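Local coordinates for protein Esterase/lipase (Lactobacillus rhamnosus, PDB 4N5H) that probably hydrolyses carboxylic esters, and may also transfer acyl groups, as an esterase of the alpha/beta hydrolase fold, at residues Gln51-Tyr56 against Ala98-Gly103. The protein carries 1 engineered substitution. Numbering follows the deposited sequence.
Sequences QTLNLY and AVMGMG
The Tyr56 ring turns an edge to strand 98-102: Val99 O sits in the ring plane, 3.5 Å from CD1, and Gly101 N lies farther along that edge, near the plane, 4.4 Å from CE1. Val99 CG1 meets CD1 at 4.1 Å, the two side chains meeting at a slant. With CG beside its own backbone N (chi1 -50°), the tyrosine lies back along its strand, and its OH accepts a weak bond from Asn54 ND2. Cys89, Arg90 and Ala93 of helix 86-94 touch the Tyr56 side chain. Gly101, paired with Asn54, adds no side chain beside the ring. The Asn54 amide looks outside the pair, its OD1 bound by Arg82 NH1 and Glu40 N and its ND2 by Asn83 OD1.

On the other face the two strands meet through apolar side chains, Leu53, Leu55, Met100 and Met102. Met100, with CG anti to the backbone N (chi1 179°) and the chain bent beyond it, reaches across to both leucines of the neighbouring strand: Leu55 CD2 touches its CG at 3.6 Å, and Leu53 CD2 reaches SD at 4.0 Å, crossing at about a right angle. An alanine here removes CG and SD, which would probably leave Leu53 CD2 without its mate, strip Leu55 CD2 of part of its packing, and open a gap between the leucines and Ser122 of helix 112-129.

Five backbone bonds join the antiparallel strands. Asn54 N to Gly101 O and Gly101 N to Asn54 O are both 2.9 Å; Tyr56 and Val99 also bond in both directions, while Gly103 N reaches Thr52 O at 2.8 Å. Strand 52-58 is thereby held between strands 35-42 and 98-102, in the antiparallel part of the alpha/beta hydrolase sheet, which continues as parallel strands beyond 98-102. Chemically, main-chain polarity is met within the buried sheet; one face carries Asn54, Tyr56 and Val99, the other leucines and methionines.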
loop_
_atom_site.group_PDB
_atom_site.type_symbol
_atom_site.label_atom_id
_atom_site.label_comp_id
_atom_site.label_asym_id
_atom_site.label_seq_id
_atom_site.Cartn_x
_atom_site.Cartn_y
_atom_site.Cartn_z
ATOM N N GLN A 51 -1.517 -11.293 -23.616
ATOM C CA GLN A 51 -1.730 -10.576 -24.913
ATOM C C GLN A 51 -2.415 -9.199 -24.655
ATOM O O GLN A 51 -3.476 -8.859 -25.230
ATOM C CB GLN A 51 -2.456 -11.455 -25.910
ATOM C CG GLN A 51 -1.603 -12.706 -26.277
ATOM C CD GLN A 51 -2.328 -13.689 -27.184
ATOM O OE1 GLN A 51 -3.504 -13.985 -26.938
ATOM N NE2 GLN A 51 -1.708 -14.079 -28.302
ATOM N N THR A 52 -1.781 -8.503 -23.768
ATOM C CA THR A 52 -2.218 -7.190 -23.325
ATOM C C THR A 52 -1.032 -6.225 -23.297
ATOM O O THR A 52 0.119 -6.629 -23.320
ATOM C CB THR A 52 -2.871 -7.227 -21.896
ATOM O OG1 THR A 52 -1.929 -7.787 -20.984
ATOM C CG2 THR A 52 -4.170 -8.010 -21.932
ATOM N N LEU A 53 -1.341 -4.956 -23.237
ATOM C CA LEU A 53 -0.278 -3.880 -23.237
ATOM C C LEU A 53 -0.680 -2.745 -22.310
ATOM O O LEU A 53 -1.873 -2.571 -21.990
ATOM C CB LEU A 53 0.128 -3.427 -24.660
ATOM C CG LEU A 53 -1.005 -2.889 -25.509
ATOM C CD1 LEU A 53 -1.307 -1.409 -25.195
ATOM C CD2 LEU A 53 -0.656 -2.892 -26.971
ATOM N N ASN A 54 0.353 -1.938 -21.940
ATOM C CA ASN A 54 0.164 -0.717 -21.203
ATOM C C ASN A 54 0.667 0.428 -22.070
ATOM O O ASN A 54 1.651 0.270 -22.844
ATOM C CB ASN A 54 0.983 -0.647 -19.895
ATOM C CG ASN A 54 0.535 -1.673 -18.849
ATOM O OD1 ASN A 54 -0.559 -2.138 -18.802
ATOM N ND2 ASN A 54 1.462 -2.016 -18.025
ATOM N N LEU A 55 0.041 1.572 -21.843
ATOM C CA LEU A 55 0.459 2.866 -22.426
ATOM C C LEU A 55 0.786 3.844 -21.312
ATOM O O LEU A 55 0.072 3.991 -20.308
ATOM C CB LEU A 55 -0.609 3.470 -23.320
ATOM C CG LEU A 55 -1.187 2.513 -24.403
ATOM C CD1 LEU A 55 -2.263 3.169 -25.204
ATOM C CD2 LEU A 55 -0.080 2.007 -25.321
ATOM N N TYR A 56 1.838 4.646 -21.552
ATOM C CA TYR A 56 2.335 5.574 -20.535
ATOM C C TYR A 56 2.561 6.945 -21.226
ATOM O O TYR A 56 3.004 7.034 -22.392
ATOM C CB TYR A 56 3.690 5.149 -19.954
ATOM C CG TYR A 56 3.776 3.716 -19.489
ATOM C CD1 TYR A 56 3.969 2.670 -20.362
ATOM C CD2 TYR A 56 3.755 3.440 -18.119
ATOM C CE1 TYR A 56 4.079 1.357 -19.920
ATOM C CE2 TYR A 56 3.914 2.129 -17.660
ATOM C CZ TYR A 56 4.036 1.078 -18.589
ATOM O OH TYR A 56 4.232 -0.212 -18.132
ATOM N N ALA A 98 5.388 9.180 -25.613
ATOM C CA ALA A 98 4.263 8.264 -25.542
ATOM C C ALA A 98 4.891 6.872 -25.616
ATOM O O ALA A 98 5.611 6.512 -26.537
ATOM C CB ALA A 98 3.310 8.468 -26.682
ATOM N N VAL A 99 4.645 6.058 -24.597
ATOM C CA VAL A 99 5.337 4.768 -24.473
ATOM C C VAL A 99 4.327 3.630 -24.429
ATOM O O VAL A 99 3.301 3.641 -23.694
ATOM C CB VAL A 99 6.210 4.751 -23.180
ATOM C CG1 VAL A 99 6.984 3.492 -22.992
ATOM C CG2 VAL A 99 7.112 6.014 -23.119
ATOM N N MET A 100 4.639 2.579 -25.158
ATOM C CA MET A 100 3.860 1.368 -25.129
ATOM C C MET A 100 4.763 0.237 -24.706
ATOM O O MET A 100 5.911 0.102 -25.177
ATOM C CB MET A 100 3.226 1.104 -26.556
ATOM C CG MET A 100 2.429 -0.183 -26.556
ATOM S SD MET A 100 3.231 -1.764 -26.883
ATOM C CE MET A 100 3.215 -1.743 -28.634
ATOM N N GLY A 101 4.263 -0.595 -23.807
ATOM C CA GLY A 101 4.950 -1.845 -23.452
ATOM C C GLY A 101 3.967 -3.010 -23.435
ATOM O O GLY A 101 2.919 -2.900 -22.857
ATOM N N MET A 102 4.341 -4.126 -24.072
ATOM C CA MET A 102 3.451 -5.239 -24.269
ATOM C C MET A 102 3.863 -6.448 -23.462
ATOM O O MET A 102 5.024 -6.645 -23.177
ATOM C CB MET A 102 3.306 -5.593 -25.755
ATOM C CG MET A 102 4.396 -6.446 -26.336
ATOM S SD MET A 102 6.076 -5.736 -26.279
ATOM C CE MET A 102 5.961 -4.357 -27.421
ATOM N N GLY A 103 2.857 -7.248 -23.136
ATOM C CA GLY A 103 3.052 -8.648 -22.794
ATOM C C GLY A 103 3.191 -9.487 -24.031
ATOM O O GLY A 103 2.806 -9.071 -25.107
#